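Local coordinates for protein Beta2-bungarotoxin (Bungarus multicinctus, PDB 1BUN) that probably acts as a presynaptic snake-venom neurotoxin, in which this Kunitz-type chain is disulfide-linked to a phospholipase A2 subunit that hydrolyses phosphatidylcholine, at residues Q17-A22 with Q34-G39; D6-P11 with F23-S28; K30-F35 with L52-C57. All blocks are in the same frame, centred on the assembly; numbering follows the deposited sequence.

Contact 1 (Q17-A22 with Q34-G39)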
loop_
_atom_site.group_PDB
_atom_site.type_symbol
_atom_site.label_atom_id
_atom_site.label_comp_id
_atom_site.label_asym_id
_atom_site.label_seq_id
_atom_site.Cartn_x
_atom_site.Cartn_y
_atom_site.Cartn_z
ATOM N N GLN B 17 -20.109 25.069 -3.633
ATOM C CA GLN B 17 -20.346 24.888 -2.206
ATOM C C GLN B 17 -19.571 25.981 -1.494
ATOM O O GLN B 17 -18.958 26.818 -2.149
ATOM C CB GLN B 17 -19.758 23.559 -1.804
ATOM C CG GLN B 17 -20.618 22.691 -0.977
ATOM C CD GLN B 17 -19.842 21.485 -0.523
ATOM O OE1 GLN B 17 -19.850 21.135 0.661
ATOM N NE2 GLN B 17 -19.121 20.865 -1.450
ATOM N N THR B 18 -19.598 25.989 -0.165
ATOM C CA THR B 18 -18.839 26.993 0.576
ATOM C C THR B 18 -17.419 26.524 0.357
ATOM O O THR B 18 -17.179 25.319 0.245
ATOM C CB THR B 18 -19.141 26.997 2.085
ATOM O OG1 THR B 18 -19.284 25.657 2.537
ATOM C CG2 THR B 18 -20.414 27.767 2.391
ATOM N N VAL B 19 -16.502 27.477 0.243
ATOM C CA VAL B 19 -15.107 27.209 -0.022
ATOM C C VAL B 19 -14.372 26.593 1.139
ATOM O O VAL B 19 -14.656 26.896 2.298
ATOM C CB VAL B 19 -14.413 28.492 -0.444
ATOM C CG1 VAL B 19 -12.896 28.298 -0.514
ATOM C CG2 VAL B 19 -14.970 28.931 -1.792
ATOM N N VAL B 20 -13.422 25.725 0.812
ATOM C CA VAL B 20 -12.606 25.049 1.805
ATOM C C VAL B 20 -11.143 25.095 1.329
ATOM O O VAL B 20 -10.860 25.327 0.146
ATOM C CB VAL B 20 -13.094 23.584 2.001
ATOM C CG1 VAL B 20 -12.711 22.730 0.802
ATOM C CG2 VAL B 20 -12.548 23.010 3.292
ATOM N N ARG B 21 -10.212 24.974 2.256
ATOM C CA ARG B 21 -8.799 24.995 1.896
ATOM C C ARG B 21 -8.292 23.586 1.555
ATOM O O ARG B 21 -8.440 22.642 2.342
ATOM C CB ARG B 21 -7.979 25.575 3.036
ATOM C CG ARG B 21 -8.521 26.923 3.509
ATOM C CD ARG B 21 -8.860 26.870 4.996
ATOM N NE ARG B 21 -9.862 25.848 5.276
ATOM C CZ ARG B 21 -11.126 26.121 5.581
ATOM N NH1 ARG B 21 -11.536 27.389 5.647
ATOM N NH2 ARG B 21 -11.971 25.128 5.834
ATOM N N ALA B 22 -7.749 23.438 0.359
ATOM C CA ALA B 22 -7.238 22.162 -0.047
ATOM C C ALA B 22 -5.912 22.410 -0.796
ATOM O O ALA B 22 -5.472 23.552 -0.937
ATOM C CB ALA B 22 -8.277 21.423 -0.908
ATOM N N GLN B 34 -1.420 25.317 -1.450
ATOM C CA GLN B 34 -2.771 25.577 -0.940
ATOM C C GLN B 34 -3.612 26.452 -1.890
ATOM O O GLN B 34 -3.082 27.379 -2.518
ATOM C CB GLN B 34 -2.698 26.246 0.430
ATOM C CG GLN B 34 -4.063 26.390 1.147
ATOM C CD GLN B 34 -3.932 26.896 2.601
ATOM O OE1 GLN B 34 -4.929 26.964 3.346
ATOM N NE2 GLN B 34 -2.704 27.259 3.003
ATOM N N PHE B 35 -4.904 26.134 -2.018
ATOM C CA PHE B 35 -5.819 26.902 -2.870
ATOM C C PHE B 35 -7.248 26.882 -2.321
ATOM O O PHE B 35 -7.551 26.132 -1.382
ATOM C CB PHE B 35 -5.777 26.435 -4.334
ATOM C CG PHE B 35 -6.603 25.213 -4.630
ATOM C CD1 PHE B 35 -6.354 24.008 -4.010
ATOM C CD2 PHE B 35 -7.605 25.261 -5.575
ATOM C CE1 PHE B 35 -7.099 22.861 -4.338
ATOM C CE2 PHE B 35 -8.347 24.113 -5.900
ATOM C CZ PHE B 35 -8.091 22.922 -5.283
ATOM N N ARG B 36 -8.105 27.759 -2.850
ATOM C CA ARG B 36 -9.490 27.831 -2.402
ATOM C C ARG B 36 -10.293 26.832 -3.226
ATOM O O ARG B 36 -10.567 27.078 -4.396
ATOM C CB ARG B 36 -10.041 29.255 -2.593
ATOM C CG ARG B 36 -9.391 30.343 -1.722
ATOM C CD ARG B 36 -10.085 31.716 -1.885
ATOM N NE ARG B 36 -11.005 31.993 -0.772
ATOM C CZ ARG B 36 -12.310 32.248 -0.909
ATOM N NH1 ARG B 36 -12.877 32.287 -2.108
ATOM N NH2 ARG B 36 -13.079 32.356 0.161
ATOM N N TYR B 37 -10.587 25.671 -2.653
ATOM C CA TYR B 37 -11.359 24.627 -3.357
ATOM C C TYR B 37 -12.868 24.861 -3.153
ATOM O O TYR B 37 -13.326 24.999 -2.007
ATOM C CB TYR B 37 -10.981 23.227 -2.838
ATOM C CG TYR B 37 -11.734 22.115 -3.524
ATOM C CD1 TYR B 37 -11.662 21.959 -4.909
ATOM C CD2 TYR B 37 -12.553 21.248 -2.809
ATOM C CE1 TYR B 37 -12.387 20.985 -5.566
ATOM C CE2 TYR B 37 -13.289 20.251 -3.465
ATOM C CZ TYR B 37 -13.197 20.142 -4.843
ATOM O OH TYR B 37 -13.948 19.225 -5.527
ATOM N N GLY B 38 -13.637 24.846 -4.243
ATOM C CA GLY B 38 -15.062 25.090 -4.157
ATOM C C GLY B 38 -16.000 23.904 -4.205
ATOM O O GLY B 38 -17.208 24.096 -4.279
ATOM N N GLY B 39 -15.482 22.683 -4.202
ATOM C CA GLY B 39 -16.364 21.518 -4.221
ATOM C C GLY B 39 -17.063 21.080 -5.512
ATOM O O GLY B 39 -17.993 20.267 -5.464
#
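The ring of Tyr37 has CG1 of Val20 at its edge, 3.9 Å from CD2 and in the ring plane, while the backbone N of Gly39 sits over the centre of one face; the ring also stacks on His46. Phe35 brings its CE1 within 3.9 Å of Ala22 CB, and the small methyl of Ala22 leaves room for it and for Tyr37 CB, 3.8 Å away. The guanidinium of Arg36, whose exposed chain carries its charge out into solvent, has one face covered by Val19. With Val19 CG1 anti to the backbone N (chi1 171°), that methyl rests over the centre of the group, 4.0 Å from Arg36 CZ. Arg21 and Gln34 run side by side, the amide oxygen OE1 lying against Arg21 CB at 3.4 Å.

Between these two layers of side chains the strands form the antiparallel hairpin of the Kunitz fold. Val20 and Tyr37 exchange two backbone hydrogen bonds, Ala22 and Phe35 two more. Past the paired strands, Gly39 has a positive phi (77°), which glycine adopts easily, and its lack of a side chain leaves room for the Gln17 amide. Gln17, directly after Cys16, stands at the position that is P1 in Kunitz inhibitors; an uncharged amide there, instead of the lysine or arginine of trypsin inhibitors, is consistent with little affinity for trypsin-like proteases.

Contact 2 (D6-P11 with F23-S28)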
loop_
_atom_site.group_PDB
_atom_site.type_symbol
_atom_site.label_atom_id
_atom_site.label_comp_id
_atom_site.label_asym_id
_atom_site.label_seq_id
_atom_site.Cartn_x
_atom_site.Cartn_y
_atom_site.Cartn_z
ATOM N N ASP B 6 -4.804 12.965 -12.249
ATOM C CA ASP B 6 -5.123 14.381 -12.454
ATOM C C ASP B 6 -4.113 15.377 -11.903
ATOM O O ASP B 6 -4.266 16.586 -12.063
ATOM C CB ASP B 6 -6.523 14.673 -11.913
ATOM C CG ASP B 6 -7.603 13.854 -12.623
ATOM O OD1 ASP B 6 -7.536 13.757 -13.875
ATOM O OD2 ASP B 6 -8.515 13.308 -11.952
ATOM N N CYS B 7 -3.030 14.867 -11.344
ATOM C CA CYS B 7 -1.993 15.688 -10.731
ATOM C C CYS B 7 -1.438 16.877 -11.514
ATOM O O CYS B 7 -0.819 17.771 -10.928
ATOM C CB CYS B 7 -0.842 14.792 -10.260
ATOM S SG CYS B 7 -1.345 13.682 -8.917
ATOM N N ASP B 8 -1.637 16.893 -12.824
ATOM C CA ASP B 8 -1.115 17.993 -13.616
ATOM C C ASP B 8 -2.189 18.837 -14.303
ATOM O O ASP B 8 -1.897 19.605 -15.220
ATOM C CB ASP B 8 -0.107 17.459 -14.641
ATOM C CG ASP B 8 1.109 16.839 -13.988
ATOM O OD1 ASP B 8 1.824 17.560 -13.262
ATOM O OD2 ASP B 8 1.334 15.627 -14.178
ATOM N N LYS B 9 -3.435 18.689 -13.884
ATOM C CA LYS B 9 -4.519 19.462 -14.473
ATOM C C LYS B 9 -4.683 20.697 -13.603
ATOM O O LYS B 9 -4.205 20.716 -12.459
ATOM C CB LYS B 9 -5.792 18.635 -14.472
ATOM C CG LYS B 9 -5.699 17.459 -15.405
ATOM C CD LYS B 9 -6.900 16.593 -15.312
ATOM C CE LYS B 9 -6.933 15.620 -16.467
ATOM N NZ LYS B 9 -8.093 14.683 -16.333
ATOM N N PRO B 10 -5.318 21.765 -14.123
ATOM C CA PRO B 10 -5.434 22.913 -13.230
ATOM C C PRO B 10 -6.501 22.629 -12.166
ATOM O O PRO B 10 -7.437 21.880 -12.414
ATOM C CB PRO B 10 -5.777 24.051 -14.189
ATOM C CG PRO B 10 -6.592 23.381 -15.213
ATOM C CD PRO B 10 -5.854 22.082 -15.458
ATOM N N PRO B 11 -6.286 23.125 -10.933
ATOM C CA PRO B 11 -7.200 22.940 -9.815
ATOM C C PRO B 11 -8.546 23.581 -10.119
ATOM O O PRO B 11 -8.596 24.715 -10.594
ATOM C CB PRO B 11 -6.467 23.664 -8.674
ATOM C CG PRO B 11 -5.770 24.770 -9.373
ATOM C CD PRO B 11 -5.174 24.006 -10.526
ATOM N N PHE B 23 -5.213 21.341 -1.156
ATOM C CA PHE B 23 -3.958 21.494 -1.868
ATOM C C PHE B 23 -4.119 20.767 -3.146
ATOM O O PHE B 23 -4.926 19.836 -3.244
ATOM C CB PHE B 23 -2.787 20.903 -1.108
ATOM C CG PHE B 23 -2.704 21.362 0.315
ATOM C CD1 PHE B 23 -3.665 20.990 1.231
ATOM C CD2 PHE B 23 -1.680 22.163 0.729
ATOM C CE1 PHE B 23 -3.597 21.418 2.530
ATOM C CE2 PHE B 23 -1.618 22.583 2.022
ATOM C CZ PHE B 23 -2.582 22.209 2.927
ATOM N N TYR B 24 -3.403 21.258 -4.140
ATOM C CA TYR B 24 -3.419 20.698 -5.457
ATOM C C TYR B 24 -1.973 20.619 -5.872
ATOM O O TYR B 24 -1.126 21.302 -5.287
ATOM C CB TYR B 24 -4.160 21.635 -6.378
ATOM C CG TYR B 24 -3.449 22.922 -6.678
ATOM C CD1 TYR B 24 -3.500 24.004 -5.809
ATOM C CD2 TYR B 24 -2.839 23.101 -7.898
ATOM C CE1 TYR B 24 -2.971 25.230 -6.185
ATOM C CE2 TYR B 24 -2.315 24.295 -8.273
ATOM C CZ TYR B 24 -2.386 25.359 -7.431
ATOM O OH TYR B 24 -1.931 26.564 -7.923
ATOM N N TYR B 25 -1.673 19.818 -6.880
ATOM C CA TYR B 25 -0.296 19.704 -7.311
ATOM C C TYR B 25 0.010 20.681 -8.429
ATOM O O TYR B 25 -0.775 20.830 -9.369
ATOM C CB TYR B 25 0.020 18.265 -7.755
ATOM C CG TYR B 25 1.464 18.058 -8.147
ATOM C CD1 TYR B 25 2.481 18.120 -7.199
ATOM C CD2 TYR B 25 1.813 17.840 -9.472
ATOM C CE1 TYR B 25 3.816 17.973 -7.565
ATOM C CE2 TYR B 25 3.130 17.695 -9.840
ATOM C CZ TYR B 25 4.122 17.761 -8.888
ATOM O OH TYR B 25 5.424 17.579 -9.280
ATOM N N LYS B 26 1.124 21.390 -8.296
ATOM C CA LYS B 26 1.532 22.307 -9.331
ATOM C C LYS B 26 2.751 21.704 -10.057
ATOM O O LYS B 26 3.845 21.595 -9.483
ATOM C CB LYS B 26 1.873 23.681 -8.760
ATOM C CG LYS B 26 1.739 24.747 -9.819
ATOM C CD LYS B 26 2.324 26.103 -9.461
ATOM C CE LYS B 26 1.712 27.199 -10.364
ATOM N NZ LYS B 26 0.227 27.411 -10.094
ATOM N N PRO B 27 2.562 21.238 -11.302
ATOM C CA PRO B 27 3.676 20.655 -12.056
ATOM C C PRO B 27 4.874 21.583 -12.222
ATOM O O PRO B 27 6.002 21.170 -12.017
ATOM C CB PRO B 27 3.040 20.280 -13.393
ATOM C CG PRO B 27 1.767 21.068 -13.453
ATOM C CD PRO B 27 1.296 21.079 -12.038
ATOM N N SER B 28 4.630 22.858 -12.484
ATOM C CA SER B 28 5.703 23.834 -12.664
ATOM C C SER B 28 6.355 24.273 -11.355
ATOM O O SER B 28 6.885 25.386 -11.265
ATOM C CB SER B 28 5.143 25.068 -13.351
ATOM O OG SER B 28 3.917 24.749 -13.989
HETATM O O HOH W 1 -1.945 22.168 -11.702
#
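Cys7 turns its carbonyl O to the edge of the Tyr25 ring, in the ring plane and 3.0 Å from CD2, where the slightly positive aromatic hydrogens can meet an acceptor. It belongs to the N-terminal part of the Kunitz domain, which lies against strand 20-26 of the hairpin, and its SG is joined to Cys57 of the C-terminal helix. The backbone here makes a type I beta turn from Asp6 to Lys9, closed by the bond from Lys9 N to Asp6 O. A 2.7 Å salt bridge between Lys9 NZ and Asp6 OD1 reinforces it.

Asp8 follows, its side chain and the Pro27 ring passing one another head to tail. Its OD1 lies against Pro27 CB at 3.0 Å and also at the Tyr25 edge, 3.7 Å from CE2, again in plane; OD2 is claimed by a salt bridge to Arg3. The phenol of Tyr25 is placed by chi1 of -177°, with CG anti to the backbone N, and its OH reaches Glu59, a tyrosine suiting a site that needs both a flat buried ring and a polar end.

At Lys9 the link is polar and indirect. Its O and the Tyr25 O are both acceptors and cannot bond to each other, but one water donates to each, at 2.8 Å from Lys9 O and 2.9 Å from Tyr25 O. Asn45 ND2 also bonds to Lys9 O.

Pro11 ends the segment with its rigid ring laid over Tyr24, which carries an aromatic face broad enough to take it. CG stands over that face, shifted toward the rim, in a CH-pi contact 3.7 Å from the Tyr24 ring centroid and 16° off the normal.

Contact 3 (K30-F35 with L52-C57); sequences KRCVQF and LCRCEC
Cys32 of the strand and Cys53 of the helix are joined covalently: SG to SG is 2.0 Å, and the C-S-S-C torsion of -87° is close to the relaxed right angle, in the left-handed sense. Both side chains set out toward each other, Cys32 SG anti to its carbonyl carbon (chi1 -73°) and Cys53 SG anti to its backbone N (chi1 174°). Both cysteines are buried, a setting that suits their compact, apolar, cross-linking side chains.

This is one of the three disulfides of the Kunitz fold, the one that pins the C-terminal helix onto the second strand of the hairpin; the two axes approach to 8.2 Å.

Among the non-covalent contacts, Cys32 SG comes within 3.5 Å of the backbone N of Arg54. The side chain of Arg54 packs only loosely, its long chain bringing the guanidinium near the start of the strand. Its NH2 lies 4.2 Å from Lys30 O and 4.4 Å from Arg31 CG, the latter meeting the guanidinium at its edge.

Electrostatically, the Arg31 and Arg54 charges are kept apart, with 6.8 Å between Arg31 NE and Arg54 NH2, and Arg54 NH1 is paired with Asp50 of the same helix. On the helix, Cys55 forms a disulfide with the other protein chain of the assembly.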
loop_
_atom_site.group_PDB
_atom_site.type_symbol
_atom_site.label_atom_id
_atom_site.label_comp_id
_atom_site.label_asym_id
_atom_site.label_seq_id
_atom_site.Cartn_x
_atom_site.Cartn_y
_atom_site.Cartn_z
ATOM N N LYS B 30 6.856 21.375 -8.790
ATOM C CA LYS B 30 7.062 20.081 -8.150
ATOM C C LYS B 30 6.668 20.133 -6.674
ATOM O O LYS B 30 7.330 19.543 -5.812
ATOM C CB LYS B 30 8.525 19.620 -8.317
ATOM C CG LYS B 30 9.043 19.659 -9.763
ATOM C CD LYS B 30 8.350 18.655 -10.692
ATOM C CE LYS B 30 9.068 17.298 -10.745
ATOM N NZ LYS B 30 9.071 16.542 -9.449
ATOM N N ARG B 31 5.569 20.818 -6.396
ATOM C CA ARG B 31 5.074 20.970 -5.039
ATOM C C ARG B 31 3.549 20.957 -5.042
ATOM O O ARG B 31 2.896 21.136 -6.087
ATOM C CB ARG B 31 5.467 22.339 -4.491
ATOM C CG ARG B 31 6.789 22.463 -3.821
ATOM C CD ARG B 31 6.954 23.896 -3.308
ATOM N NE ARG B 31 7.041 24.867 -4.401
ATOM C CZ ARG B 31 8.074 24.973 -5.242
ATOM N NH1 ARG B 31 9.129 24.176 -5.123
ATOM N NH2 ARG B 31 8.033 25.848 -6.236
ATOM N N CYS B 32 2.985 20.767 -3.859
ATOM C CA CYS B 32 1.554 20.838 -3.684
ATOM C C CYS B 32 1.395 22.221 -3.086
ATOM O O CYS B 32 2.237 22.650 -2.303
ATOM C CB CYS B 32 1.117 19.815 -2.670
ATOM S SG CYS B 32 1.213 18.172 -3.378
ATOM N N VAL B 33 0.397 22.976 -3.501
ATOM C CA VAL B 33 0.240 24.287 -2.890
ATOM C C VAL B 33 -1.193 24.449 -2.438
ATOM O O VAL B 33 -2.066 23.720 -2.926
ATOM C CB VAL B 33 0.694 25.436 -3.826
ATOM C CG1 VAL B 33 2.190 25.405 -3.996
ATOM C CG2 VAL B 33 0.051 25.317 -5.170
ATOM N N GLN B 34 -1.420 25.317 -1.450
ATOM C CA GLN B 34 -2.771 25.577 -0.940
ATOM C C GLN B 34 -3.612 26.452 -1.890
ATOM O O GLN B 34 -3.082 27.379 -2.518
ATOM C CB GLN B 34 -2.698 26.246 0.430
ATOM C CG GLN B 34 -4.063 26.390 1.147
ATOM C CD GLN B 34 -3.932 26.896 2.601
ATOM O OE1 GLN B 34 -4.929 26.964 3.346
ATOM N NE2 GLN B 34 -2.704 27.259 3.003
ATOM N N PHE B 35 -4.904 26.134 -2.018
ATOM C CA PHE B 35 -5.819 26.902 -2.870
ATOM C C PHE B 35 -7.248 26.882 -2.321
ATOM O O PHE B 35 -7.551 26.132 -1.382
ATOM C CB PHE B 35 -5.777 26.435 -4.334
ATOM C CG PHE B 35 -6.603 25.213 -4.630
ATOM C CD1 PHE B 35 -6.354 24.008 -4.010
ATOM C CD2 PHE B 35 -7.605 25.261 -5.575
ATOM C CE1 PHE B 35 -7.099 22.861 -4.338
ATOM C CE2 PHE B 35 -8.347 24.113 -5.900
ATOM C CZ PHE B 35 -8.091 22.922 -5.283
ATOM N N LEU B 52 -1.063 14.121 1.891
ATOM C CA LEU B 52 -1.904 13.333 0.991
ATOM C C LEU B 52 -1.598 13.690 -0.485
ATOM O O LEU B 52 -1.509 12.820 -1.379
ATOM C CB LEU B 52 -3.374 13.631 1.307
ATOM C CG LEU B 52 -4.368 12.856 0.449
ATOM C CD1 LEU B 52 -4.222 11.371 0.754
ATOM C CD2 LEU B 52 -5.802 13.340 0.652
ATOM N N CYS B 53 -1.441 14.985 -0.731
ATOM C CA CYS B 53 -1.145 15.484 -2.058
ATOM C C CYS B 53 0.234 15.034 -2.549
ATOM O O CYS B 53 0.350 14.603 -3.696
ATOM C CB CYS B 53 -1.245 17.009 -2.089
ATOM S SG CYS B 53 -0.731 17.711 -3.673
ATOM N N ARG B 54 1.270 15.105 -1.712
ATOM C CA ARG B 54 2.596 14.682 -2.165
ATOM C C ARG B 54 2.470 13.216 -2.496
ATOM O O ARG B 54 2.748 12.772 -3.610
ATOM C CB ARG B 54 3.642 14.837 -1.076
ATOM C CG ARG B 54 3.527 16.081 -0.259
ATOM C CD ARG B 54 4.823 16.379 0.401
ATOM N NE ARG B 54 5.774 16.929 -0.556
ATOM C CZ ARG B 54 5.912 18.236 -0.794
ATOM N NH1 ARG B 54 5.147 19.125 -0.136
ATOM N NH2 ARG B 54 6.815 18.654 -1.691
ATOM N N CYS B 55 1.920 12.491 -1.531
ATOM C CA CYS B 55 1.691 11.062 -1.635
ATOM C C CYS B 55 1.122 10.656 -2.980
ATOM O O CYS B 55 1.593 9.701 -3.593
ATOM C CB CYS B 55 0.710 10.633 -0.559
ATOM S SG CYS B 55 0.611 8.837 -0.370
ATOM N N GLU B 56 0.113 11.398 -3.427
ATOM C CA GLU B 56 -0.583 11.109 -4.668
ATOM C C GLU B 56 0.055 11.646 -5.930
ATOM O O GLU B 56 -0.150 11.074 -7.006
ATOM C CB GLU B 56 -2.016 11.660 -4.611
ATOM C CG GLU B 56 -2.960 10.986 -3.665
ATOM C CD GLU B 56 -3.740 9.875 -4.320
ATOM O OE1 GLU B 56 -3.127 8.999 -4.961
ATOM O OE2 GLU B 56 -4.973 9.857 -4.175
ATOM N N CYS B 57 0.834 12.719 -5.798
ATOM C CA CYS B 57 1.405 13.385 -6.963
ATOM C C CYS B 57 2.887 13.598 -7.104
ATOM O O CYS B 57 3.344 13.944 -8.200
ATOM C CB CYS B 57 0.769 14.764 -7.132
ATOM S SG CYS B 57 -1.024 14.751 -7.244
#

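From the N terminus, contact 2 closes the first loop by bringing residues 6-11 onto 23-28. Contact 1 crosses it: residues 17-22 lie inside that loop, but their partner, 34-39, comes after it, so the hairpin and the N-terminal part interlock. Contact 3 opens on 30-35, which overlaps the second segment of contact 1 at Gln34 and Phe35, and closes at 52-57; it follows contact 2 in series. Phe35 of contact 1 packs on Pro11 and Tyr24 of contact 2. The Cys7–Cys57 disulfide and a probable hydrogen bond from Lys26 N to Arg31 O join contacts 2 and 3. Together they tie N-terminal segment, hairpin and C-terminal helix into one unit.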